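Local coordinates for protein putative ribose operon repressor (Burkholderia thailandensis, PDB 3EGC) that probably binds DNA as a LacI-family transcriptional repressor, with a periplasmic-binding-protein-like domain that in this family senses a small effector, perhaps a sugar, at residues Thr241-Ile244 and Gly245-Met249; Glu31-Ala34 and Arg35-Tyr39; Gly209-Tyr212 and Gly213-Glu217; Gly112-Thr115 and Ala116-Leu120. All coordinates share one frame; numbering follows the deposited sequence.

Interaction 1. Residues Thr241-Ile244 and Gly245-Met249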
ATOM      1  N   THR A 241     -12.383  -1.733  -1.398  1.00 28.40           N
ATOM      2  CA  THR A 241     -11.630  -0.546  -0.912  1.00 29.68           C
ATOM      3  C   THR A 241     -11.787   0.696  -1.728  1.00 29.62           C
ATOM      4  O   THR A 241     -12.051   1.761  -1.186  1.00 30.15           O
ATOM      5  CB  THR A 241     -10.116  -0.829  -0.833  1.00 29.99           C
ATOM      6  OG1 THR A 241      -9.643  -1.342  -2.116  1.00 31.00           O
ATOM      7  CG2 THR A 241      -9.839  -1.839   0.204  1.00 28.11           C
ATOM      8  N   ARG A 242     -11.633   0.572  -3.031  1.00 29.51           N
ATOM      9  CA  ARG A 242     -11.845   1.708  -3.915  1.00 31.14           C
ATOM     10  C   ARG A 242     -13.246   2.302  -3.869  1.00 30.37           C
ATOM     11  O   ARG A 242     -13.408   3.508  -3.823  1.00 30.38           O
ATOM     12  CB  ARG A 242     -11.428   1.337  -5.368  1.00 31.33           C
ATOM     13  CG  ARG A 242      -9.933   1.603  -5.593  1.00 36.00           C
ATOM     14  CD  ARG A 242      -9.346   0.735  -6.763  1.00 43.46           C
ATOM     15  NE  ARG A 242      -9.315  -0.679  -6.398  1.00 47.74           N
ATOM     16  CZ  ARG A 242      -8.217  -1.440  -6.327  1.00 49.60           C
ATOM     17  NH1 ARG A 242      -7.021  -0.948  -6.652  1.00 50.93           N
ATOM     18  NH2 ARG A 242      -8.338  -2.726  -5.960  1.00 50.24           N
ATOM     19  N   ARG A 243     -14.254   1.442  -3.903  1.00 30.09           N
ATOM     20  CA  ARG A 243     -15.648   1.835  -3.810  1.00 30.12           C
ATOM     21  C   ARG A 243     -15.957   2.489  -2.476  1.00 29.50           C
ATOM     22  O   ARG A 243     -16.753   3.367  -2.412  1.00 29.66           O
ATOM     23  CB  ARG A 243     -16.564   0.618  -4.046  1.00 31.06           C
ATOM     24  CG  ARG A 243     -18.075   0.932  -4.115  1.00 34.12           C
ATOM     25  CD  ARG A 243     -18.455   1.469  -5.465  1.00 40.48           C
ATOM     26  NE  ARG A 243     -19.825   1.977  -5.477  1.00 44.50           N
ATOM     27  CZ  ARG A 243     -20.867   1.346  -6.030  1.00 45.99           C
ATOM     28  NH1 ARG A 243     -20.695   0.169  -6.640  1.00 44.80           N
ATOM     29  NH2 ARG A 243     -22.073   1.905  -5.976  1.00 44.49           N
ATOM     30  N   ILE A 244     -15.316   2.055  -1.402  1.00 29.19           N
ATOM     31  CA  ILE A 244     -15.474   2.729  -0.124  1.00 28.93           C
ATOM     32  C   ILE A 244     -15.028   4.190  -0.229  1.00 29.22           C
ATOM     33  O   ILE A 244     -15.750   5.105   0.177  1.00 29.80           O
ATOM     34  CB  ILE A 244     -14.663   1.978   1.027  1.00 28.68           C
ATOM     35  CG1 ILE A 244     -15.281   0.592   1.264  1.00 27.70           C
ATOM     36  CG2 ILE A 244     -14.617   2.851   2.285  1.00 27.26           C
ATOM     37  CD1 ILE A 244     -14.425  -0.382   2.183  1.00 27.20           C
ATOM     38  N   GLY A 245     -13.845   4.417  -0.783  1.00 28.41           N
ATOM     39  CA  GLY A 245     -13.380   5.805  -1.023  1.00 28.19           C
ATOM     40  C   GLY A 245     -14.271   6.642  -1.963  1.00 28.99           C
ATOM     41  O   GLY A 245     -14.583   7.810  -1.675  1.00 28.30           O
ATOM     42  N   GLN A 246     -14.629   6.080  -3.121  1.00 29.06           N
ATOM     43  CA  GLN A 246     -15.532   6.747  -4.105  1.00 29.67           C
ATOM     44  C   GLN A 246     -16.893   7.192  -3.516  1.00 29.53           C
ATOM     45  O   GLN A 246     -17.300   8.367  -3.679  1.00 29.23           O
ATOM     46  CB  GLN A 246     -15.729   5.813  -5.325  1.00 29.67           C
ATOM     47  CG  GLN A 246     -16.770   6.242  -6.333  1.00 33.31           C
ATOM     48  CD  GLN A 246     -16.962   5.212  -7.506  1.00 37.38           C
ATOM     49  OE1 GLN A 246     -17.664   4.233  -7.365  1.00 41.55           O
ATOM     50  NE2 GLN A 246     -16.311   5.451  -8.643  1.00 38.74           N
ATOM     51  N   GLU A 247     -17.557   6.274  -2.803  1.00 28.78           N
ATOM     52  CA  GLU A 247     -18.835   6.514  -2.189  1.00 29.26           C
ATOM     53  C   GLU A 247     -18.736   7.504  -1.008  1.00 28.72           C
ATOM     54  O   GLU A 247     -19.642   8.261  -0.782  1.00 28.53           O
ATOM     55  CB  GLU A 247     -19.444   5.173  -1.649  1.00 29.95           C
ATOM     56  CG  GLU A 247     -19.835   4.161  -2.699  1.00 31.71           C
ATOM     57  CD  GLU A 247     -20.969   4.627  -3.609  1.00 34.74           C
ATOM     58  OE1 GLU A 247     -21.762   5.482  -3.170  1.00 33.65           O
ATOM     59  OE2 GLU A 247     -21.039   4.144  -4.759  1.00 36.58           O
ATOM     60  N   ALA A 248     -17.656   7.444  -0.244  1.00 28.17           N
ATOM     61  CA  ALA A 248     -17.476   8.365   0.870  1.00 27.34           C
ATOM     62  C   ALA A 248     -17.347   9.781   0.345  1.00 26.26           C
ATOM     63  O   ALA A 248     -17.969  10.706   0.878  1.00 25.03           O
ATOM     64  CB  ALA A 248     -16.250   7.972   1.760  1.00 26.09           C
ATOM     65  N   MET A 249     -16.546   9.923  -0.703  1.00 26.04           N
ATOM     66  CA  MET A 249     -16.487  11.178  -1.474  1.00 26.58           C
ATOM     67  C   MET A 249     -17.834  11.564  -2.100  1.00 26.98           C
ATOM     68  O   MET A 249     -18.129  12.725  -2.128  1.00 27.47           O
ATOM     69  CB  MET A 249     -15.398  11.185  -2.546  1.00 25.22           C
ATOM     70  CG  MET A 249     -15.000  12.625  -3.019  1.00 26.17           C
ATOM     71  SD  MET A 249     -14.429  13.856  -1.743  1.00 16.39           S
ATOM     72  CE  MET A 249     -12.896  13.201  -1.348  1.00 30.59           C
TER
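Arg-243 and Glu-247 sit one helical turn apart, joined along the backbone by the i to i+4 bond from Glu-247 N to Arg-243 O (3.0 Å), one of a run that starts with Gly-245 N to Thr-241 O. Their side chains form a salt bridge between an exposed arginine and a buried glutamate. Arg-243 approaches side-on and gives two N-H groups to one oxygen. Arg-243 NE lies 2.6 Å from Glu-247 OE2, on the anti lone pair of that oxygen. Arg-243 NH2 lies 2.8 Å from the same Glu-247 OE2 and meets it from above the carboxylate plane. The oxygen stays close to the guanidinium plane, but the two flat groups are turned 41° apart. Arg-243 bends at chi2 (80°), which turns its chain along the helix toward Glu-247. Gln-246 adds a lesser contact, with OE1 3.4 Å from Arg-243 CD. Glu-247 OE2 also pairs with Arg-250, Thr-241 OG1 bonds to Glu-25, and Arg-242 reaches Glu-19 of the second subunit. On the inner side Ile-244 and Ala-248 pack on strands 90-93 and 103-107. Ile-244 also meets strand 264-272, while Gln-246 and Met-249 rest on helix 21-36.

Interaction 2. Residues Glu31-Ala34 and Arg35-Tyr39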
ATOM      1  N   GLU A  31      -9.803  10.163  -4.266  1.00 28.50           N
ATOM      2  CA  GLU A  31      -9.152  11.101  -5.157  1.00 30.17           C
ATOM      3  C   GLU A  31      -9.726  11.058  -6.568  1.00 30.11           C
ATOM      4  O   GLU A  31      -9.868  12.062  -7.210  1.00 29.35           O
ATOM      5  CB  GLU A  31      -7.628  10.836  -5.209  1.00 30.59           C
ATOM      6  CG  GLU A  31      -6.838  11.928  -5.894  1.00 32.42           C
ATOM      7  CD  GLU A  31      -6.687  11.686  -7.391  1.00 33.91           C
ATOM      8  OE1 GLU A  31      -6.328  12.654  -8.041  1.00 35.41           O
ATOM      9  OE2 GLU A  31      -6.925  10.572  -7.906  1.00 34.80           O
ATOM     10  N   SER A  32     -10.076   9.869  -7.024  1.00 30.54           N
ATOM     11  CA  SER A  32     -10.637   9.681  -8.342  1.00 30.40           C
ATOM     12  C   SER A  32     -12.057  10.290  -8.415  1.00 30.58           C
ATOM     13  O   SER A  32     -12.437  10.965  -9.376  1.00 30.93           O
ATOM     14  CB  SER A  32     -10.680   8.176  -8.589  1.00 31.16           C
ATOM     15  OG  SER A  32     -10.984   7.879  -9.918  1.00 34.36           O
ATOM     16  N   GLU A  33     -12.848  10.094  -7.381  1.00 29.84           N
ATOM     17  CA  GLU A  33     -14.157  10.675  -7.353  1.00 30.35           C
ATOM     18  C   GLU A  33     -14.082  12.218  -7.195  1.00 30.78           C
ATOM     19  O   GLU A  33     -14.804  12.904  -7.854  1.00 30.46           O
ATOM     20  CB  GLU A  33     -14.991  10.060  -6.234  1.00 30.21           C
ATOM     21  CG  GLU A  33     -16.459  10.615  -6.195  1.00 32.35           C
ATOM     22  CD  GLU A  33     -17.295  10.179  -7.462  1.00 35.46           C
ATOM     23  OE1 GLU A  33     -17.143   9.054  -7.938  1.00 35.01           O
ATOM     24  OE2 GLU A  33     -18.096  10.970  -7.986  1.00 37.94           O
ATOM     25  N   ALA A  34     -13.170  12.737  -6.369  1.00 30.94           N
ATOM     26  CA  ALA A  34     -13.002  14.188  -6.172  1.00 31.80           C
ATOM     27  C   ALA A  34     -12.602  14.898  -7.476  1.00 32.81           C
ATOM     28  O   ALA A  34     -13.208  15.869  -7.891  1.00 32.62           O
ATOM     29  CB  ALA A  34     -12.017  14.438  -5.080  1.00 30.73           C
ATOM     30  N   ARG A  35     -11.611  14.338  -8.140  1.00 34.11           N
ATOM     31  CA  ARG A  35     -11.149  14.804  -9.440  1.00 35.44           C
ATOM     32  C   ARG A  35     -12.299  14.860 -10.506  1.00 36.07           C
ATOM     33  O   ARG A  35     -12.508  15.849 -11.175  1.00 36.08           O
ATOM     34  CB  ARG A  35     -10.041  13.850  -9.848  1.00 35.25           C
ATOM     35  CG  ARG A  35      -9.273  14.213 -11.068  1.00 38.99           C
ATOM     36  CD  ARG A  35      -7.889  13.435 -11.012  1.00 44.01           C
ATOM     37  NE  ARG A  35      -6.874  14.078 -11.842  1.00 47.24           N
ATOM     38  CZ  ARG A  35      -5.757  13.532 -12.293  1.00 47.32           C
ATOM     39  NH1 ARG A  35      -5.421  12.285 -12.012  1.00 48.92           N
ATOM     40  NH2 ARG A  35      -4.980  14.258 -13.049  1.00 45.22           N
ATOM     41  N   HIS A  36     -13.045  13.768 -10.651  1.00 36.78           N
ATOM     42  CA  HIS A  36     -14.198  13.671 -11.551  1.00 38.02           C
ATOM     43  C   HIS A  36     -15.219  14.752 -11.277  1.00 37.24           C
ATOM     44  O   HIS A  36     -15.979  15.123 -12.146  1.00 37.08           O
ATOM     45  CB  HIS A  36     -14.892  12.283 -11.416  1.00 38.93           C
ATOM     46  CG  HIS A  36     -16.187  12.172 -12.160  1.00 42.57           C
ATOM     47  ND1 HIS A  36     -17.419  12.253 -11.539  1.00 44.92           N
ATOM     48  CD2 HIS A  36     -16.444  11.970 -13.476  1.00 45.48           C
ATOM     49  CE1 HIS A  36     -18.376  12.114 -12.441  1.00 43.89           C
ATOM     50  NE2 HIS A  36     -17.812  11.958 -13.626  1.00 43.78           N
ATOM     51  N   LYS A  37     -15.270  15.207 -10.031  1.00 36.83           N
ATOM     52  CA  LYS A  37     -16.163  16.303  -9.699  1.00 36.25           C
ATOM     53  C   LYS A  37     -15.501  17.646  -9.530  1.00 35.53           C
ATOM     54  O   LYS A  37     -16.179  18.556  -9.088  1.00 35.61           O
ATOM     55  CB  LYS A  37     -16.940  15.991  -8.424  1.00 36.43           C
ATOM     56  CG  LYS A  37     -17.505  14.582  -8.363  1.00 37.32           C
ATOM     57  CD  LYS A  37     -18.838  14.521  -9.027  1.00 41.79           C
ATOM     58  CE  LYS A  37     -19.961  14.352  -8.016  1.00 43.86           C
ATOM     59  NZ  LYS A  37     -20.086  12.958  -7.410  1.00 40.86           N
ATOM     60  N   GLY A  38     -14.202  17.764  -9.834  1.00 34.84           N
ATOM     61  CA  GLY A  38     -13.503  19.052  -9.723  1.00 34.40           C
ATOM     62  C   GLY A  38     -13.181  19.490  -8.301  1.00 35.03           C
ATOM     63  O   GLY A  38     -13.000  20.708  -8.046  1.00 35.23           O
ATOM     64  N   TYR A  39     -13.111  18.538  -7.360  1.00 33.79           N
ATOM     65  CA  TYR A  39     -12.516  18.812  -6.053  1.00 33.33           C
ATOM     66  C   TYR A  39     -11.056  18.395  -5.929  1.00 33.09           C
ATOM     67  O   TYR A  39     -10.674  17.375  -6.468  1.00 32.14           O
ATOM     68  CB  TYR A  39     -13.276  18.078  -4.917  1.00 33.41           C
ATOM     69  CG  TYR A  39     -14.635  18.637  -4.641  1.00 33.35           C
ATOM     70  CD1 TYR A  39     -15.675  18.426  -5.550  1.00 33.92           C
ATOM     71  CD2 TYR A  39     -14.882  19.396  -3.523  1.00 34.80           C
ATOM     72  CE1 TYR A  39     -16.939  18.955  -5.335  1.00 35.97           C
ATOM     73  CE2 TYR A  39     -16.173  19.920  -3.278  1.00 37.68           C
ATOM     74  CZ  TYR A  39     -17.196  19.693  -4.191  1.00 35.80           C
ATOM     75  OH  TYR A  39     -18.462  20.178  -3.978  1.00 36.34           O
TER
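Lys-37, just past helix 21-36, folds its side chain back over the last turn to reach Glu-33. Its CB lies near the carbonyl oxygens of both Glu-33 and Ala-34. Lys-37 CG passes 3.2 Å from Glu-33 O. CD and CE then run alongside the carboxylate, with Lys-37 CE 3.9 Å from Glu-33 OE2. Lys-37 NZ closes a salt bridge at 2.9 Å from Glu-33 OE2, on the anti side and 23° out of the carboxylate plane. Bends at chi2, chi3 and chi4 of Lys-37 curl the chain, and Glu-33 bends at chi2 (67°) to meet it. The other carboxylate oxygen, Glu-33 OE1, has a long, weak ion pair with Arg-250. The backbone here forms a Schellman motif that ends helix 21-36. Gly-38, with positive phi (75°), is its C' residue. Tyr-39 N bonds to Ala-34 O at 2.7 Å, and Gly-38 N bonds to Arg-35 O at 2.9 Å. The turn leads into strand 40-45 of a beta-alpha-beta unit. Ala-34 CB packs 3.9 Å from Tyr-39 CB, while the tyrosine hydroxyl is held by Glu-257. Glu-31 and Arg-35 run alongside each other. Glu-31 OE1 is 3.4 Å from Arg-35 CD but stands off the guanidinium plane, so the two probably attract by charge alone. Glu-31 packs on Ala-44 and Arg-35 on Asn-45, both of the second subunit.

Interaction 3. Residues Gly209-Tyr212 and Gly213-Glu217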
ATOM      1  N   GLY A 209       7.197 -23.079  15.065  1.00 41.86           N
ATOM      2  CA  GLY A 209       7.526 -24.262  14.276  1.00 41.83           C
ATOM      3  C   GLY A 209       6.275 -24.953  13.694  1.00 41.93           C
ATOM      4  O   GLY A 209       6.290 -26.142  13.375  1.00 41.21           O
ATOM      5  N   LEU A 210       5.189 -24.199  13.519  1.00 41.46           N
ATOM      6  CA  LEU A 210       3.973 -24.800  12.981  1.00 40.95           C
ATOM      7  C   LEU A 210       3.855 -24.607  11.485  1.00 40.77           C
ATOM      8  O   LEU A 210       4.463 -23.738  10.928  1.00 40.98           O
ATOM      9  CB  LEU A 210       2.727 -24.305  13.708  1.00 40.69           C
ATOM     10  CG  LEU A 210       2.658 -24.533  15.234  1.00 40.24           C
ATOM     11  CD1 LEU A 210       1.398 -23.928  15.846  1.00 38.54           C
ATOM     12  CD2 LEU A 210       2.693 -26.020  15.508  1.00 39.89           C
ATOM     13  N   ARG A 211       3.079 -25.441  10.820  1.00 41.06           N
ATOM     14  CA  ARG A 211       3.004 -25.370   9.376  1.00 40.98           C
ATOM     15  C   ARG A 211       1.671 -24.824   8.895  1.00 40.74           C
ATOM     16  O   ARG A 211       0.598 -25.409   9.168  1.00 39.56           O
ATOM     17  CB  ARG A 211       3.289 -26.726   8.743  1.00 41.30           C
ATOM     18  CG  ARG A 211       4.716 -27.236   8.996  1.00 43.29           C
ATOM     19  CD  ARG A 211       4.724 -28.760   8.851  1.00 45.76           C
ATOM     20  NE  ARG A 211       3.718 -29.410   9.701  1.00 46.38           N
ATOM     21  CZ  ARG A 211       3.330 -30.676   9.547  1.00 47.66           C
ATOM     22  NH1 ARG A 211       3.873 -31.411   8.600  1.00 47.37           N
ATOM     23  NH2 ARG A 211       2.378 -31.207  10.312  1.00 45.68           N
ATOM     24  N   TYR A 212       1.756 -23.674   8.219  1.00 40.09           N
ATOM     25  CA  TYR A 212       0.606 -23.144   7.554  1.00 40.29           C
ATOM     26  C   TYR A 212       0.107 -24.286   6.694  1.00 40.51           C
ATOM     27  O   TYR A 212       0.889 -24.892   5.980  1.00 40.36           O
ATOM     28  CB  TYR A 212       0.953 -21.941   6.682  1.00 39.74           C
ATOM     29  CG  TYR A 212      -0.174 -21.620   5.752  1.00 38.43           C
ATOM     30  CD1 TYR A 212      -0.169 -22.055   4.425  1.00 36.75           C
ATOM     31  CD2 TYR A 212      -1.284 -20.931   6.204  1.00 36.98           C
ATOM     32  CE1 TYR A 212      -1.220 -21.797   3.570  1.00 35.29           C
ATOM     33  CE2 TYR A 212      -2.343 -20.639   5.346  1.00 36.86           C
ATOM     34  CZ  TYR A 212      -2.320 -21.082   4.039  1.00 36.28           C
ATOM     35  OH  TYR A 212      -3.398 -20.783   3.224  1.00 34.30           O
ATOM     36  N   GLY A 213      -1.185 -24.585   6.774  1.00 40.49           N
ATOM     37  CA  GLY A 213      -1.722 -25.700   6.050  1.00 41.13           C
ATOM     38  C   GLY A 213      -2.083 -26.860   6.955  1.00 41.26           C
ATOM     39  O   GLY A 213      -3.076 -26.814   7.636  1.00 42.30           O
ATOM     40  N   PRO A 214      -1.252 -27.907   6.979  1.00 41.58           N
ATOM     41  CA  PRO A 214      -1.475 -29.117   7.790  1.00 41.11           C
ATOM     42  C   PRO A 214      -1.657 -28.866   9.308  1.00 40.46           C
ATOM     43  O   PRO A 214      -2.467 -29.526   9.948  1.00 39.18           O
ATOM     44  CB  PRO A 214      -0.199 -29.935   7.554  1.00 41.05           C
ATOM     45  CG  PRO A 214       0.486 -29.307   6.357  1.00 41.86           C
ATOM     46  CD  PRO A 214       0.098 -27.880   6.368  1.00 41.76           C
ATOM     47  N   ASP A 215      -0.893 -27.930   9.870  1.00 39.82           N
ATOM     48  CA  ASP A 215      -1.044 -27.560  11.296  1.00 38.78           C
ATOM     49  C   ASP A 215      -2.122 -26.508  11.588  1.00 37.71           C
ATOM     50  O   ASP A 215      -2.900 -26.679  12.518  1.00 37.12           O
ATOM     51  CB  ASP A 215       0.295 -27.097  11.879  1.00 39.24           C
ATOM     52  CG  ASP A 215       1.351 -28.204  11.905  1.00 41.16           C
ATOM     53  OD1 ASP A 215       0.999 -29.386  12.094  1.00 44.42           O
ATOM     54  OD2 ASP A 215       2.535 -27.900  11.735  1.00 41.70           O
ATOM     55  N   VAL A 216      -2.170 -25.434  10.808  1.00 36.47           N
ATOM     56  CA  VAL A 216      -3.162 -24.353  11.000  1.00 35.21           C
ATOM     57  C   VAL A 216      -3.569 -23.764   9.676  1.00 34.70           C
ATOM     58  O   VAL A 216      -2.707 -23.352   8.909  1.00 35.30           O
ATOM     59  CB  VAL A 216      -2.535 -23.208  11.873  1.00 36.41           C
ATOM     60  CG1 VAL A 216      -3.411 -21.925  11.967  1.00 34.29           C
ATOM     61  CG2 VAL A 216      -2.095 -23.741  13.301  1.00 35.21           C
ATOM     62  N   GLU A 217      -4.860 -23.739   9.381  1.00 34.21           N
ATOM     63  CA  GLU A 217      -5.359 -22.986   8.226  1.00 34.35           C
ATOM     64  C   GLU A 217      -5.794 -21.574   8.634  1.00 33.82           C
ATOM     65  O   GLU A 217      -5.954 -21.285   9.831  1.00 33.13           O
ATOM     66  CB  GLU A 217      -6.438 -23.759   7.435  1.00 34.58           C
ATOM     67  CG  GLU A 217      -5.828 -24.883   6.535  1.00 36.97           C
ATOM     68  CD  GLU A 217      -6.859 -25.769   5.826  1.00 42.68           C
ATOM     69  OE1 GLU A 217      -8.082 -25.539   5.903  1.00 43.73           O
ATOM     70  OE2 GLU A 217      -6.439 -26.710   5.140  1.00 47.31           O
TER
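Leu-210 starts the contact, with CB beside the Asp-215 carboxylate and Leu-210 CD1 4.3 Å from Val-216 CG2. Arg-211 comes next and carries most of the bonds. Arg-211 N gives a hydrogen bond to Asp-215 OD2 (2.7 Å), on the anti lone pair. The guanidinium meets the same carboxylate side-on, one nitrogen to each oxygen. Arg-211 NE to Asp-215 OD2 is 2.8 Å and almost straight at 179°, and Arg-211 NH2 to Asp-215 OD1 is 2.9 Å. Three donors, Arg-211 N, NE and NH2, therefore grip the carboxylate from both backbone and side chain. Both oxygens lie near the guanidinium plane, but the carboxylate is turned 47° from it and is met by NE and NH2 from above its own plane. A bend at chi3 (-54°) in Arg-211 swings the guanidinium round to Asp-215. Pro-214 CB lies over one guanidinium face, 4.0 Å from Arg-211 NH2. Arg-211 O accepts from two backbone donors, Asp-215 N and Val-216 N. Tyr-212 forms a single beta bridge with Val-216, helped by Gly-213 N to Val-216 O at 2.9 Å. At the backbone angles of Gly-213 a side chain would collide with the carbonyl oxygen of Tyr-212. This surface turn links helix 195-208 to strand 217-221. Leu-210, Tyr-212 and Val-216 pack on Leu-205 of that helix, the Tyr-212 hydroxyl bonds to Pro-232 O, and Glu-217 bonds by backbone to Thr-188 and to Leu-190 of strand 189-192.

Interaction 4. Residues Gly112-Thr115 and Ala116-Leu120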
ATOM      1  N   GLY A 112     -19.181 -11.092   6.085  1.00 30.07           N
ATOM      2  CA  GLY A 112     -17.977 -11.607   5.447  1.00 28.69           C
ATOM      3  C   GLY A 112     -17.264 -12.539   6.407  1.00 28.30           C
ATOM      4  O   GLY A 112     -16.800 -13.551   5.970  1.00 28.02           O
ATOM      5  N   ALA A 113     -17.217 -12.233   7.718  1.00 27.89           N
ATOM      6  CA  ALA A 113     -16.497 -13.098   8.652  1.00 28.83           C
ATOM      7  C   ALA A 113     -17.208 -14.472   8.833  1.00 29.47           C
ATOM      8  O   ALA A 113     -16.544 -15.531   8.847  1.00 28.78           O
ATOM      9  CB  ALA A 113     -16.233 -12.403  10.026  1.00 27.86           C
ATOM     10  N   ARG A 114     -18.542 -14.421   8.973  1.00 29.16           N
ATOM     11  CA  ARG A 114     -19.343 -15.592   9.108  1.00 30.37           C
ATOM     12  C   ARG A 114     -19.126 -16.518   7.864  1.00 30.65           C
ATOM     13  O   ARG A 114     -18.992 -17.759   8.002  1.00 29.25           O
ATOM     14  CB  ARG A 114     -20.822 -15.201   9.215  1.00 31.30           C
ATOM     15  CG  ARG A 114     -21.718 -16.341   9.579  1.00 32.93           C
ATOM     16  CD  ARG A 114     -23.176 -15.916   9.705  1.00 33.48           C
ATOM     17  NE  ARG A 114     -24.003 -17.098   9.882  1.00 37.14           N
ATOM     18  CZ  ARG A 114     -25.231 -17.132  10.382  1.00 38.60           C
ATOM     19  NH1 ARG A 114     -25.831 -16.036  10.777  1.00 36.32           N
ATOM     20  NH2 ARG A 114     -25.848 -18.301  10.491  1.00 38.92           N
ATOM     21  N   THR A 115     -19.067 -15.895   6.680  1.00 29.83           N
ATOM     22  CA  THR A 115     -18.887 -16.648   5.460  1.00 30.98           C
ATOM     23  C   THR A 115     -17.505 -17.323   5.463  1.00 31.92           C
ATOM     24  O   THR A 115     -17.405 -18.489   5.141  1.00 30.78           O
ATOM     25  CB  THR A 115     -19.030 -15.778   4.192  1.00 31.18           C
ATOM     26  OG1 THR A 115     -20.333 -15.212   4.138  1.00 30.85           O
ATOM     27  CG2 THR A 115     -18.805 -16.611   2.876  1.00 30.92           C
ATOM     28  N   ALA A 116     -16.458 -16.591   5.878  1.00 31.95           N
ATOM     29  CA  ALA A 116     -15.124 -17.172   5.881  1.00 32.56           C
ATOM     30  C   ALA A 116     -14.991 -18.297   6.897  1.00 32.36           C
ATOM     31  O   ALA A 116     -14.374 -19.331   6.652  1.00 31.46           O
ATOM     32  CB  ALA A 116     -14.105 -16.115   6.100  1.00 32.76           C
ATOM     33  N   VAL A 117     -15.569 -18.092   8.070  1.00 33.48           N
ATOM     34  CA  VAL A 117     -15.522 -19.155   9.089  1.00 33.40           C
ATOM     35  C   VAL A 117     -16.362 -20.382   8.706  1.00 33.33           C
ATOM     36  O   VAL A 117     -16.003 -21.499   9.034  1.00 33.38           O
ATOM     37  CB  VAL A 117     -15.880 -18.609  10.460  1.00 33.50           C
ATOM     38  CG1 VAL A 117     -16.168 -19.750  11.480  1.00 33.52           C
ATOM     39  CG2 VAL A 117     -14.774 -17.627  10.935  1.00 33.17           C
ATOM     40  N   GLU A 118     -17.467 -20.169   8.005  1.00 34.10           N
ATOM     41  CA  GLU A 118     -18.338 -21.271   7.582  1.00 36.07           C
ATOM     42  C   GLU A 118     -17.664 -22.133   6.553  1.00 36.27           C
ATOM     43  O   GLU A 118     -17.908 -23.350   6.472  1.00 37.06           O
ATOM     44  CB  GLU A 118     -19.630 -20.744   6.985  1.00 36.27           C
ATOM     45  CG  GLU A 118     -20.514 -20.045   7.989  1.00 38.95           C
ATOM     46  CD  GLU A 118     -21.885 -19.714   7.409  1.00 44.02           C
ATOM     47  OE1 GLU A 118     -21.935 -19.118   6.320  1.00 43.98           O
ATOM     48  OE2 GLU A 118     -22.913 -20.038   8.053  1.00 49.51           O
ATOM     49  N   TYR A 119     -16.836 -21.479   5.745  1.00 35.62           N
ATOM     50  CA  TYR A 119     -15.971 -22.164   4.861  1.00 35.60           C
ATOM     51  C   TYR A 119     -14.972 -23.072   5.587  1.00 35.99           C
ATOM     52  O   TYR A 119     -14.718 -24.190   5.141  1.00 37.48           O
ATOM     53  CB  TYR A 119     -15.234 -21.156   3.995  1.00 35.60           C
ATOM     54  CG  TYR A 119     -14.109 -21.740   3.173  1.00 34.30           C
ATOM     55  CD1 TYR A 119     -14.346 -22.222   1.922  1.00 35.59           C
ATOM     56  CD2 TYR A 119     -12.850 -21.854   3.679  1.00 34.95           C
ATOM     57  CE1 TYR A 119     -13.307 -22.746   1.120  1.00 35.33           C
ATOM     58  CE2 TYR A 119     -11.824 -22.372   2.920  1.00 35.25           C
ATOM     59  CZ  TYR A 119     -12.068 -22.799   1.643  1.00 35.12           C
ATOM     60  OH  TYR A 119     -11.059 -23.338   0.898  1.00 38.49           O
ATOM     61  N   LEU A 120     -14.386 -22.594   6.675  1.00 36.01           N
ATOM     62  CA  LEU A 120     -13.474 -23.396   7.473  1.00 36.00           C
ATOM     63  C   LEU A 120     -14.165 -24.602   8.106  1.00 36.40           C
ATOM     64  O   LEU A 120     -13.593 -25.677   8.214  1.00 36.57           O
ATOM     65  CB  LEU A 120     -12.859 -22.536   8.530  1.00 35.55           C
ATOM     66  CG  LEU A 120     -11.724 -21.635   8.097  1.00 33.65           C
ATOM     67  CD1 LEU A 120     -11.378 -20.767   9.289  1.00 32.93           C
ATOM     68  CD2 LEU A 120     -10.536 -22.452   7.650  1.00 29.05           C
TER
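Arg-114 places CG opposite its own backbone N (chi1 -171°) and runs extended to NE, while Glu-118 turns CG beside its backbone N (chi1 -67°) and reaches back one turn. These settings bring two opposite charges together on one side of the helix. The exact place of the Glu-118 side chain is less sure, as its CG is modelled too close to Arg-114 O. The salt bridge is long, with Arg-114 NE 3.6 Å from Glu-118 OE2. The oxygen lies at the guanidinium edge, near its plane. The carboxylate is turned 70° from the guanidinium, so the groups meet at a steep angle rather than flat to flat. The pair probably attracts mainly through charge. The backbone repeats i to i+4 bonds: Val-117 N to Ala-113 O is 2.8 Å, and Tyr-119 N to Thr-115 O is 3.1 Å. Val-117 CG2 lies 3.4 Å from Ala-113 O. Thr-115 turns OG1 back along the helix, where it bonds to Arg-111 O. Tyr-119 CB stays near the backbone, 3.6 Å from Thr-115 O, while its ring extends away and meets Phe-271 edge-to-face. Helix 109-122 lies between a sheet and a helix. Ala-113, Ala-116, Val-117 and Leu-120 pack on strands 189-192 and 217-221. Arg-114 and Val-117 also touch helix 138-153.

How the interactions relate
The four contacts fall into two groups on the two halves of the chain. Interactions 1 and 2 touch, with centres about 12 Å apart: Gln-246 CG lies 3.3 Å from Glu-33 OE1, and Met-249 CB lies 3.8 Å from Glu-33 CG. Helices 241-257 and 21-36 thus pack together, and both reach the second subunit. Interactions 3 and 4 lie on the other half, with centres about 19 Å apart. Strand 217-221 starts at Glu-217, the last residue of interaction 3, and Ala-113, Ala-116 and Leu-120 of interaction 4 pack on it. The centres of interactions 2 and 3 are about 45 Å apart. An Arg-acid pair recurs at i to i+4 in interactions 1, 3 and 4.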